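Local coordinates for protein tricorn protease (Thermoplasma acidophilum, PDB 1K32) that cleaves peptides as a six-chain serine protease, probably breaking down the products released by the proteasome, at residues A[217-228]-A[241-252]; A[156-165]-A[208-216]. All blocks are in the same frame, centred on the assembly; numbering follows the deposited sequence.

Overall arrangement
Interactions 2 and 1 lie on the two faces of one four-stranded propeller blade, strands 207-212, 215-220, 227-232 and 239-240, and illustrate how a beta propeller is built by stacking blade on blade. Interaction 2 joins this blade to the preceding one, and interaction 1 joins it to the following one. Their centres are about 19 Å apart, but they touch: strands 207-212 and 215-220, which pair within the blade, are shared between them, and Ser208 CB lies 3.4 Å from Leu252 N. Glu172 ties them further, bonding to Ser208 in one and to Arg250 and His251 in the other. Both belong to the propeller framework rather than to the S41 peptidase region.

Interaction 1 (A[217-228]-A[241-252]); sequences YFITDIDGFGQI and HTSFTDYYPRHL
Ile219 and Leu252 form the apolar centre between successive propeller blades, CD1 of Ile219 lying 3.5 Å from CG of Leu252. The CD2 branch of Leu252 also reaches CD1 of Ile228 at 3.9 Å, while the Ile219 side chain passes the Pro249 ring the other way, CG2 beside Pro249 CG. Farther along, chi1 of -158° turns Phe225 away from its own backbone N and onto the chain of residues 244-248. Thr245 CA lies over one face of the Phe225 ring; over the other is Tyr248, whose CE1 is 3.5 Å from Phe225 CE1, with the ring planes at 45°. Tyr248 in turn covers the glycine beside Phe225: Gly226 CA makes a CH-pi contact 4.1 Å from the Tyr248 ring centroid, and a beta carbon there would collide with Tyr248 and Pro249. At the polar edge, Ile228 N donates to Thr242 OG1 (2.9 Å, 163°) and His241 N donates to Ile228 O (2.8 Å). Thr242 thus serves twice, its methyl CG2 packing on Ile228 while its hydroxyl takes the N-H. These polar bonds hold the chain after strand 239-240 to its own blade, whereas the next blade is met through apolar side chains and rings.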
loop_
_atom_site.group_PDB
_atom_site.type_symbol
_atom_site.label_atom_id
_atom_site.label_comp_id
_atom_site.label_asym_id
_atom_site.label_seq_id
_atom_site.Cartn_x
_atom_site.Cartn_y
_atom_site.Cartn_z
ATOM N N TYR A 217 1.395 11.881 81.420
ATOM C CA TYR A 217 2.092 13.046 80.903
ATOM C C TYR A 217 1.822 13.153 79.407
ATOM O O TYR A 217 1.684 12.137 78.705
ATOM C CB TYR A 217 3.590 12.950 81.180
ATOM C CG TYR A 217 3.927 13.080 82.647
ATOM C CD1 TYR A 217 3.683 12.031 83.538
ATOM C CD2 TYR A 217 4.464 14.263 83.148
ATOM C CE1 TYR A 217 3.969 12.161 84.891
ATOM C CE2 TYR A 217 4.751 14.409 84.490
ATOM C CZ TYR A 217 4.504 13.359 85.361
ATOM O OH TYR A 217 4.790 13.521 86.697
ATOM N N PHE A 218 1.729 14.387 78.921
ATOM C CA PHE A 218 1.440 14.621 77.517
ATOM C C PHE A 218 1.822 16.029 77.099
ATOM O O PHE A 218 2.261 16.847 77.921
ATOM C CB PHE A 218 -0.054 14.389 77.246
ATOM C CG PHE A 218 -0.965 15.211 78.116
ATOM C CD1 PHE A 218 -1.245 16.536 77.802
ATOM C CD2 PHE A 218 -1.525 14.663 79.269
ATOM C CE1 PHE A 218 -2.076 17.309 78.633
ATOM C CE2 PHE A 218 -2.352 15.419 80.101
ATOM C CZ PHE A 218 -2.627 16.750 79.782
ATOM N N ILE A 219 1.619 16.319 75.823
ATOM C CA ILE A 219 1.956 17.624 75.293
ATOM C C ILE A 219 0.758 18.378 74.735
ATOM O O ILE A 219 -0.117 17.787 74.087
ATOM C CB ILE A 219 3.014 17.492 74.172
ATOM C CG1 ILE A 219 4.318 16.931 74.747
ATOM C CG2 ILE A 219 3.237 18.852 73.492
ATOM C CD1 ILE A 219 5.342 16.561 73.693
ATOM N N THR A 220 0.711 19.686 75.002
ATOM C CA THR A 220 -0.348 20.538 74.458
ATOM C C THR A 220 0.073 21.997 74.500
ATOM O O THR A 220 0.988 22.362 75.227
ATOM C CB THR A 220 -1.697 20.356 75.185
ATOM O OG1 THR A 220 -2.728 20.982 74.411
ATOM C CG2 THR A 220 -1.664 20.971 76.564
ATOM N N ASP A 221 -0.574 22.834 73.707
ATOM C CA ASP A 221 -0.205 24.242 73.679
ATOM C C ASP A 221 -1.340 25.143 74.152
ATOM O O ASP A 221 -1.520 26.257 73.656
ATOM C CB ASP A 221 0.252 24.637 72.269
ATOM C CG ASP A 221 -0.819 24.399 71.213
ATOM O OD1 ASP A 221 -0.506 24.517 70.009
ATOM O OD2 ASP A 221 -1.973 24.099 71.580
ATOM N N ILE A 222 -2.087 24.663 75.141
ATOM C CA ILE A 222 -3.212 25.424 75.661
ATOM C C ILE A 222 -2.819 26.802 76.188
ATOM O O ILE A 222 -3.659 27.692 76.273
ATOM C CB ILE A 222 -3.931 24.659 76.776
ATOM C CG1 ILE A 222 -5.223 25.392 77.142
ATOM C CG2 ILE A 222 -3.005 24.508 77.973
ATOM C CD1 ILE A 222 -6.171 24.593 77.982
ATOM N N ASP A 223 -1.549 26.982 76.533
ATOM C CA ASP A 223 -1.085 28.265 77.045
ATOM C C ASP A 223 -0.347 29.093 75.989
ATOM O O ASP A 223 0.282 30.102 76.304
ATOM C CB ASP A 223 -0.213 28.038 78.292
ATOM C CG ASP A 223 -1.032 27.546 79.500
ATOM O OD1 ASP A 223 -0.487 26.827 80.363
ATOM O OD2 ASP A 223 -2.231 27.891 79.588
ATOM N N GLY A 224 -0.424 28.671 74.733
ATOM C CA GLY A 224 0.221 29.419 73.670
ATOM C C GLY A 224 1.454 28.806 73.036
ATOM O O GLY A 224 1.891 29.246 71.975
ATOM N N PHE A 225 2.018 27.788 73.670
ATOM C CA PHE A 225 3.218 27.143 73.153
ATOM C C PHE A 225 3.230 25.706 73.666
ATOM O O PHE A 225 2.687 25.429 74.731
ATOM C CB PHE A 225 4.455 27.882 73.669
ATOM C CG PHE A 225 5.688 27.679 72.835
ATOM C CD1 PHE A 225 5.969 28.531 71.774
ATOM C CD2 PHE A 225 6.571 26.647 73.119
ATOM C CE1 PHE A 225 7.126 28.363 70.998
ATOM C CE2 PHE A 225 7.730 26.464 72.354
ATOM C CZ PHE A 225 8.011 27.326 71.290
ATOM N N GLY A 226 3.844 24.797 72.908
ATOM C CA GLY A 226 3.890 23.413 73.344
ATOM C C GLY A 226 4.657 23.249 74.643
ATOM O O GLY A 226 5.761 23.757 74.793
ATOM N N GLN A 227 4.061 22.549 75.595
ATOM C CA GLN A 227 4.709 22.299 76.879
ATOM C C GLN A 227 4.288 20.917 77.356
ATOM O O GLN A 227 3.333 20.331 76.835
ATOM C CB GLN A 227 4.267 23.321 77.935
ATOM C CG GLN A 227 4.316 24.784 77.488
ATOM C CD GLN A 227 5.724 25.321 77.344
ATOM O OE1 GLN A 227 5.921 26.437 76.862
ATOM N NE2 GLN A 227 6.705 24.546 77.774
ATOM N N ILE A 228 5.000 20.404 78.348
ATOM C CA ILE A 228 4.667 19.119 78.928
ATOM C C ILE A 228 3.744 19.373 80.116
ATOM O O ILE A 228 4.040 20.206 80.969
ATOM C CB ILE A 228 5.934 18.380 79.412
ATOM C CG1 ILE A 228 6.886 18.181 78.231
ATOM C CG2 ILE A 228 5.560 17.029 80.032
ATOM C CD1 ILE A 228 8.162 17.454 78.601
ATOM N N HIS A 241 4.599 21.385 83.440
ATOM C CA HIS A 241 5.988 21.130 83.813
ATOM C C HIS A 241 7.120 21.798 83.047
ATOM O O HIS A 241 8.278 21.636 83.423
ATOM C CB HIS A 241 6.256 19.625 83.818
ATOM C CG HIS A 241 5.326 18.856 84.695
ATOM N ND1 HIS A 241 4.137 18.335 84.239
ATOM C CD2 HIS A 241 5.390 18.553 86.013
ATOM C CE1 HIS A 241 3.507 17.744 85.237
ATOM N NE2 HIS A 241 4.245 17.862 86.325
ATOM N N THR A 242 6.810 22.533 81.986
ATOM C CA THR A 242 7.854 23.189 81.205
ATOM C C THR A 242 7.432 24.565 80.753
ATOM O O THR A 242 6.246 24.876 80.711
ATOM C CB THR A 242 8.203 22.385 79.937
ATOM O OG1 THR A 242 7.048 22.309 79.086
ATOM C CG2 THR A 242 8.666 20.977 80.310
ATOM N N SER A 243 8.417 25.382 80.395
ATOM C CA SER A 243 8.173 26.738 79.918
ATOM C C SER A 243 9.049 27.050 78.709
ATOM O O SER A 243 9.720 28.074 78.669
ATOM C CB SER A 243 8.455 27.753 81.033
ATOM O OG SER A 243 7.475 27.678 82.047
ATOM N N PHE A 244 9.038 26.161 77.722
ATOM C CA PHE A 244 9.836 26.352 76.518
ATOM C C PHE A 244 9.358 27.560 75.704
ATOM O O PHE A 244 8.177 27.896 75.718
ATOM C CB PHE A 244 9.751 25.111 75.624
ATOM C CG PHE A 244 10.144 23.832 76.302
ATOM C CD1 PHE A 244 9.265 22.750 76.329
ATOM C CD2 PHE A 244 11.406 23.684 76.868
ATOM C CE1 PHE A 244 9.639 21.538 76.907
ATOM C CE2 PHE A 244 11.790 22.476 77.446
ATOM C CZ PHE A 244 10.903 21.402 77.463
ATOM N N THR A 245 10.280 28.199 74.989
ATOM C CA THR A 245 9.935 29.333 74.135
ATOM C C THR A 245 10.629 29.243 72.773
ATOM O O THR A 245 10.273 29.970 71.845
ATOM C CB THR A 245 10.321 30.690 74.775
ATOM O OG1 THR A 245 11.724 30.704 75.035
ATOM C CG2 THR A 245 9.554 30.922 76.072
ATOM N N ASP A 246 11.613 28.352 72.645
ATOM C CA ASP A 246 12.338 28.211 71.379
ATOM C C ASP A 246 11.655 27.327 70.327
ATOM O O ASP A 246 11.324 27.806 69.239
ATOM C CB ASP A 246 13.774 27.728 71.627
ATOM C CG ASP A 246 13.853 26.436 72.431
ATOM O OD1 ASP A 246 14.993 26.001 72.677
ATOM O OD2 ASP A 246 12.812 25.860 72.819
ATOM N N TYR A 247 11.466 26.046 70.644
ATOM C CA TYR A 247 10.799 25.110 69.738
ATOM C C TYR A 247 9.852 24.224 70.531
ATOM O O TYR A 247 10.075 23.973 71.713
ATOM C CB TYR A 247 11.809 24.232 68.995
ATOM C CG TYR A 247 12.883 24.998 68.252
ATOM C CD1 TYR A 247 14.110 25.287 68.853
ATOM C CD2 TYR A 247 12.681 25.424 66.940
ATOM C CE1 TYR A 247 15.120 25.980 68.156
ATOM C CE2 TYR A 247 13.678 26.119 66.237
ATOM C CZ TYR A 247 14.892 26.387 66.850
ATOM O OH TYR A 247 15.884 27.034 66.152
ATOM N N TYR A 248 8.787 23.769 69.877
ATOM C CA TYR A 248 7.796 22.900 70.505
ATOM C C TYR A 248 8.381 21.529 70.834
ATOM O O TYR A 248 9.159 20.979 70.055
ATOM C CB TYR A 248 6.597 22.679 69.578
ATOM C CG TYR A 248 5.550 23.763 69.574
ATOM C CD1 TYR A 248 5.899 25.102 69.414
ATOM C CD2 TYR A 248 4.201 23.442 69.700
ATOM C CE1 TYR A 248 4.922 26.100 69.380
ATOM C CE2 TYR A 248 3.217 24.423 69.665
ATOM C CZ TYR A 248 3.583 25.751 69.507
ATOM O OH TYR A 248 2.603 26.718 69.482
ATOM N N PRO A 249 8.030 20.976 72.003
ATOM C CA PRO A 249 8.522 19.657 72.404
ATOM C C PRO A 249 7.703 18.629 71.606
ATOM O O PRO A 249 6.552 18.889 71.239
ATOM C CB PRO A 249 8.218 19.618 73.901
ATOM C CG PRO A 249 6.908 20.369 73.976
ATOM C CD PRO A 249 7.193 21.570 73.066
ATOM N N ARG A 250 8.289 17.472 71.328
ATOM C CA ARG A 250 7.578 16.463 70.550
ATOM C C ARG A 250 7.943 15.045 70.928
ATOM O O ARG A 250 9.043 14.773 71.423
ATOM C CB ARG A 250 7.921 16.576 69.052
ATOM C CG ARG A 250 7.626 17.888 68.371
ATOM C CD ARG A 250 6.137 18.147 68.260
ATOM N NE ARG A 250 5.915 19.459 67.679
ATOM C CZ ARG A 250 4.742 20.070 67.628
ATOM N NH1 ARG A 250 4.662 21.272 67.075
ATOM N NH2 ARG A 250 3.661 19.481 68.131
ATOM N N HIS A 251 7.000 14.143 70.674
ATOM C CA HIS A 251 7.266 12.730 70.844
ATOM C C HIS A 251 7.709 12.271 72.232
ATOM O O HIS A 251 8.824 11.794 72.377
ATOM C CB HIS A 251 8.349 12.374 69.814
ATOM C CG HIS A 251 8.369 10.935 69.398
ATOM N ND1 HIS A 251 7.510 10.424 68.450
ATOM C CD2 HIS A 251 9.194 9.920 69.747
ATOM C CE1 HIS A 251 7.810 9.156 68.227
ATOM N NE2 HIS A 251 8.828 8.826 69.002
ATOM N N LEU A 252 6.866 12.418 73.250
ATOM C CA LEU A 252 7.233 11.940 74.589
ATOM C C LEU A 252 7.256 10.406 74.614
ATOM O O LEU A 252 6.438 9.756 73.976
ATOM C CB LEU A 252 6.209 12.378 75.643
ATOM C CG LEU A 252 5.932 13.854 75.890
ATOM C CD1 LEU A 252 5.060 13.959 77.124
ATOM C CD2 LEU A 252 7.237 14.622 76.083
#

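Interaction 2 (A[156-165]-A[208-216]); sequences HILFADGRRV and SPVIVGHRI
Blade-to-blade packing in a beta propeller brings Leu158 of the hairpin 156-165 against Ile211 of the hairpin 208-216. Strands 156-160 and 208-212 belong to the first strands of consecutive blades, and their axes pass 8.0 Å apart at only 12° from parallel, too far for backbone pairing, so side chains fill the gap. Leu158 and Ile211 lie side by side, pointing opposite ways, with Leu158 CD1 3.6 Å from Ile211 CG1. Ile211 carries CG1 anti to its carbonyl carbon (chi1 -72°) and then runs extended, which sends CD1 between Leu158 and Val165. That methyl approaches Val165 CG2 tip to tip at 3.9 Å, and Ala160 CB borders it too. At one end of this apolar row, His156 lays a ring face on Pro209, whose CD makes a CH-pi contact 4.0 Å from the imidazole centroid. The ring's ND1 is hydrogen-bonded to Thr170, and its NE2 lies 3.2 Å from a water that donates to Ser208 OG (2.6 Å), itself also hydrogen-bonded to Glu172. Packing and polar partners together therefore fix how this imidazole is turned. Replacing His156 by an alanine would remove the imidazole and is likely to strip Pro209 CD of its ring contact and leave Thr170 and the water without this partner. At the other end, in the type I' turn from Ala160 to Arg163, Asp161 OD1 accepts a weak bond from His214 NE2 at 3.3 Å, ring and carboxylate inclined by just 20°. Strand 186-192 lies alongside, Ile187 touching both Val165 and Pro209, while Ile199 of strand 195-200 meets Ile216. On the far side of strand 207-212, Val210 packs on Leu252 and Thr254 of strand 249-254, placing the hairpin 208-216 between its two neighbouring blades.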
loop_
_atom_site.group_PDB
_atom_site.type_symbol
_atom_site.label_atom_id
_atom_site.label_comp_id
_atom_site.label_asym_id
_atom_site.label_seq_id
_atom_site.Cartn_x
_atom_site.Cartn_y
_atom_site.Cartn_z
ATOM N N HIS A 156 -2.795 5.716 70.670
ATOM C CA HIS A 156 -2.015 5.159 71.762
ATOM C C HIS A 156 -2.868 4.370 72.752
ATOM O O HIS A 156 -4.041 4.678 72.977
ATOM C CB HIS A 156 -1.309 6.262 72.557
ATOM C CG HIS A 156 -0.371 7.105 71.754
ATOM N ND1 HIS A 156 -0.780 8.226 71.063
ATOM C CD2 HIS A 156 0.967 7.010 71.557
ATOM C CE1 HIS A 156 0.265 8.785 70.479
ATOM N NE2 HIS A 156 1.337 8.068 70.763
ATOM N N ILE A 157 -2.266 3.340 73.335
ATOM C CA ILE A 157 -2.935 2.570 74.360
ATOM C C ILE A 157 -1.909 2.303 75.449
ATOM O O ILE A 157 -0.811 1.821 75.179
ATOM C CB ILE A 157 -3.509 1.215 73.857
ATOM C CG1 ILE A 157 -4.171 0.495 75.036
ATOM C CG2 ILE A 157 -2.406 0.333 73.268
ATOM C CD1 ILE A 157 -5.169 -0.563 74.636
ATOM N N LEU A 158 -2.268 2.660 76.676
ATOM C CA LEU A 158 -1.406 2.453 77.816
ATOM C C LEU A 158 -2.176 1.587 78.803
ATOM O O LEU A 158 -3.401 1.484 78.734
ATOM C CB LEU A 158 -1.051 3.790 78.458
ATOM C CG LEU A 158 -0.597 4.891 77.498
ATOM C CD1 LEU A 158 -0.401 6.187 78.275
ATOM C CD2 LEU A 158 0.691 4.472 76.793
ATOM N N PHE A 159 -1.457 0.958 79.720
ATOM C CA PHE A 159 -2.099 0.107 80.705
ATOM C C PHE A 159 -1.641 0.528 82.084
ATOM O O PHE A 159 -0.451 0.688 82.329
ATOM C CB PHE A 159 -1.747 -1.361 80.466
ATOM C CG PHE A 159 -2.211 -1.889 79.142
ATOM C CD1 PHE A 159 -1.587 -1.499 77.966
ATOM C CD2 PHE A 159 -3.279 -2.780 79.073
ATOM C CE1 PHE A 159 -2.016 -1.989 76.730
ATOM C CE2 PHE A 159 -3.720 -3.275 77.851
ATOM C CZ PHE A 159 -3.085 -2.878 76.671
ATOM N N ALA A 160 -2.599 0.717 82.977
ATOM C CA ALA A 160 -2.300 1.118 84.337
ATOM C C ALA A 160 -3.207 0.360 85.290
ATOM O O ALA A 160 -4.429 0.339 85.127
ATOM C CB ALA A 160 -2.508 2.616 84.498
ATOM N N ASP A 161 -2.600 -0.274 86.284
ATOM C CA ASP A 161 -3.357 -1.023 87.276
ATOM C C ASP A 161 -4.390 -1.928 86.610
ATOM O O ASP A 161 -5.505 -2.086 87.097
ATOM C CB ASP A 161 -4.044 -0.043 88.225
ATOM C CG ASP A 161 -3.081 0.983 88.783
ATOM O OD1 ASP A 161 -2.084 0.569 89.411
ATOM O OD2 ASP A 161 -3.313 2.196 88.589
ATOM N N GLY A 162 -4.007 -2.513 85.481
ATOM C CA GLY A 162 -4.910 -3.395 84.773
ATOM C C GLY A 162 -5.864 -2.723 83.801
ATOM O O GLY A 162 -6.341 -3.373 82.868
ATOM N N ARG A 163 -6.164 -1.441 83.986
ATOM C CA ARG A 163 -7.089 -0.803 83.056
ATOM C C ARG A 163 -6.435 -0.138 81.856
ATOM O O ARG A 163 -5.334 0.408 81.946
ATOM C CB ARG A 163 -8.009 0.185 83.780
ATOM C CG ARG A 163 -7.383 0.985 84.889
ATOM C CD ARG A 163 -8.420 1.923 85.473
ATOM N NE ARG A 163 -7.836 2.860 86.423
ATOM C CZ ARG A 163 -8.411 3.996 86.800
ATOM N NH1 ARG A 163 -7.798 4.781 87.674
ATOM N NH2 ARG A 163 -9.589 4.354 86.297
ATOM N N ARG A 164 -7.132 -0.200 80.727
ATOM C CA ARG A 164 -6.648 0.361 79.476
ATOM C C ARG A 164 -6.861 1.870 79.382
ATOM O O ARG A 164 -7.927 2.376 79.727
ATOM C CB ARG A 164 -7.351 -0.321 78.299
ATOM C CG ARG A 164 -7.366 -1.859 78.374
ATOM C CD ARG A 164 -7.750 -2.479 77.032
ATOM N NE ARG A 164 -8.797 -3.495 77.124
ATOM C CZ ARG A 164 -9.962 -3.307 77.729
ATOM N NH1 ARG A 164 -10.867 -4.270 77.763
ATOM N NH2 ARG A 164 -10.214 -2.152 78.319
ATOM N N VAL A 165 -5.831 2.576 78.922
ATOM C CA VAL A 165 -5.894 4.027 78.733
ATOM C C VAL A 165 -5.801 4.229 77.221
ATOM O O VAL A 165 -4.869 3.751 76.573
ATOM C CB VAL A 165 -4.726 4.765 79.420
ATOM C CG1 VAL A 165 -4.922 6.276 79.274
ATOM C CG2 VAL A 165 -4.663 4.395 80.893
ATOM N N SER A 208 1.098 12.638 72.289
ATOM C CA SER A 208 2.112 11.823 72.961
ATOM C C SER A 208 1.931 11.556 74.446
ATOM O O SER A 208 2.790 11.905 75.262
ATOM C CB SER A 208 3.487 12.446 72.739
ATOM O OG SER A 208 3.728 12.571 71.353
ATOM N N PRO A 209 0.819 10.916 74.821
ATOM C CA PRO A 209 0.614 10.636 76.240
ATOM C C PRO A 209 1.513 9.503 76.756
ATOM O O PRO A 209 1.809 8.553 76.041
ATOM C CB PRO A 209 -0.866 10.285 76.302
ATOM C CG PRO A 209 -1.076 9.575 74.953
ATOM C CD PRO A 209 -0.349 10.510 74.017
ATOM N N VAL A 210 1.976 9.643 77.992
ATOM C CA VAL A 210 2.799 8.627 78.644
ATOM C C VAL A 210 2.403 8.568 80.108
ATOM O O VAL A 210 1.827 9.519 80.645
ATOM C CB VAL A 210 4.313 8.936 78.583
ATOM C CG1 VAL A 210 4.818 8.800 77.156
ATOM C CG2 VAL A 210 4.586 10.334 79.169
ATOM N N ILE A 211 2.722 7.451 80.750
ATOM C CA ILE A 211 2.402 7.259 82.156
ATOM C C ILE A 211 3.649 7.034 83.005
ATOM O O ILE A 211 4.508 6.215 82.683
ATOM C CB ILE A 211 1.444 6.062 82.354
ATOM C CG1 ILE A 211 0.050 6.440 81.846
ATOM C CG2 ILE A 211 1.386 5.660 83.835
ATOM C CD1 ILE A 211 -0.945 5.296 81.856
ATOM N N VAL A 212 3.749 7.803 84.079
ATOM C CA VAL A 212 4.858 7.682 85.017
ATOM C C VAL A 212 4.203 7.686 86.386
ATOM O O VAL A 212 3.516 8.641 86.754
ATOM C CB VAL A 212 5.840 8.859 84.894
ATOM C CG1 VAL A 212 6.972 8.696 85.905
ATOM C CG2 VAL A 212 6.415 8.905 83.481
ATOM N N GLY A 213 4.399 6.603 87.129
ATOM C CA GLY A 213 3.774 6.499 88.433
ATOM C C GLY A 213 2.284 6.396 88.176
ATOM O O GLY A 213 1.828 5.461 87.511
ATOM N N HIS A 214 1.516 7.350 88.688
ATOM C CA HIS A 214 0.081 7.336 88.453
ATOM C C HIS A 214 -0.370 8.661 87.860
ATOM O O HIS A 214 -1.408 9.219 88.234
ATOM C CB HIS A 214 -0.676 7.021 89.743
ATOM C CG HIS A 214 -0.579 5.586 90.146
ATOM N ND1 HIS A 214 0.601 5.010 90.559
ATOM C CD2 HIS A 214 -1.498 4.592 90.131
ATOM C CE1 HIS A 214 0.408 3.721 90.780
ATOM N NE2 HIS A 214 -0.858 3.443 90.526
ATOM N N ARG A 215 0.439 9.157 86.930
ATOM C CA ARG A 215 0.150 10.402 86.232
ATOM C C ARG A 215 0.338 10.214 84.741
ATOM O O ARG A 215 1.248 9.515 84.300
ATOM C CB ARG A 215 1.062 11.531 86.710
ATOM C CG ARG A 215 0.798 11.973 88.134
ATOM C CD ARG A 215 0.979 13.474 88.272
ATOM N NE ARG A 215 -0.149 14.040 89.002
ATOM C CZ ARG A 215 -0.809 15.132 88.643
ATOM N NH1 ARG A 215 -1.821 15.548 89.381
ATOM N NH2 ARG A 215 -0.467 15.810 87.559
ATOM N N ILE A 216 -0.536 10.831 83.965
ATOM C CA ILE A 216 -0.439 10.744 82.522
ATOM C C ILE A 216 0.248 12.017 82.066
ATOM O O ILE A 216 -0.240 13.113 82.326
ATOM C CB ILE A 216 -1.837 10.679 81.844
ATOM C CG1 ILE A 216 -2.656 9.526 82.417
ATOM C CG2 ILE A 216 -1.675 10.502 80.330
ATOM C CD1 ILE A 216 -4.107 9.520 81.956
HETATM O O HOH W 1 3.607 10.273 70.101
#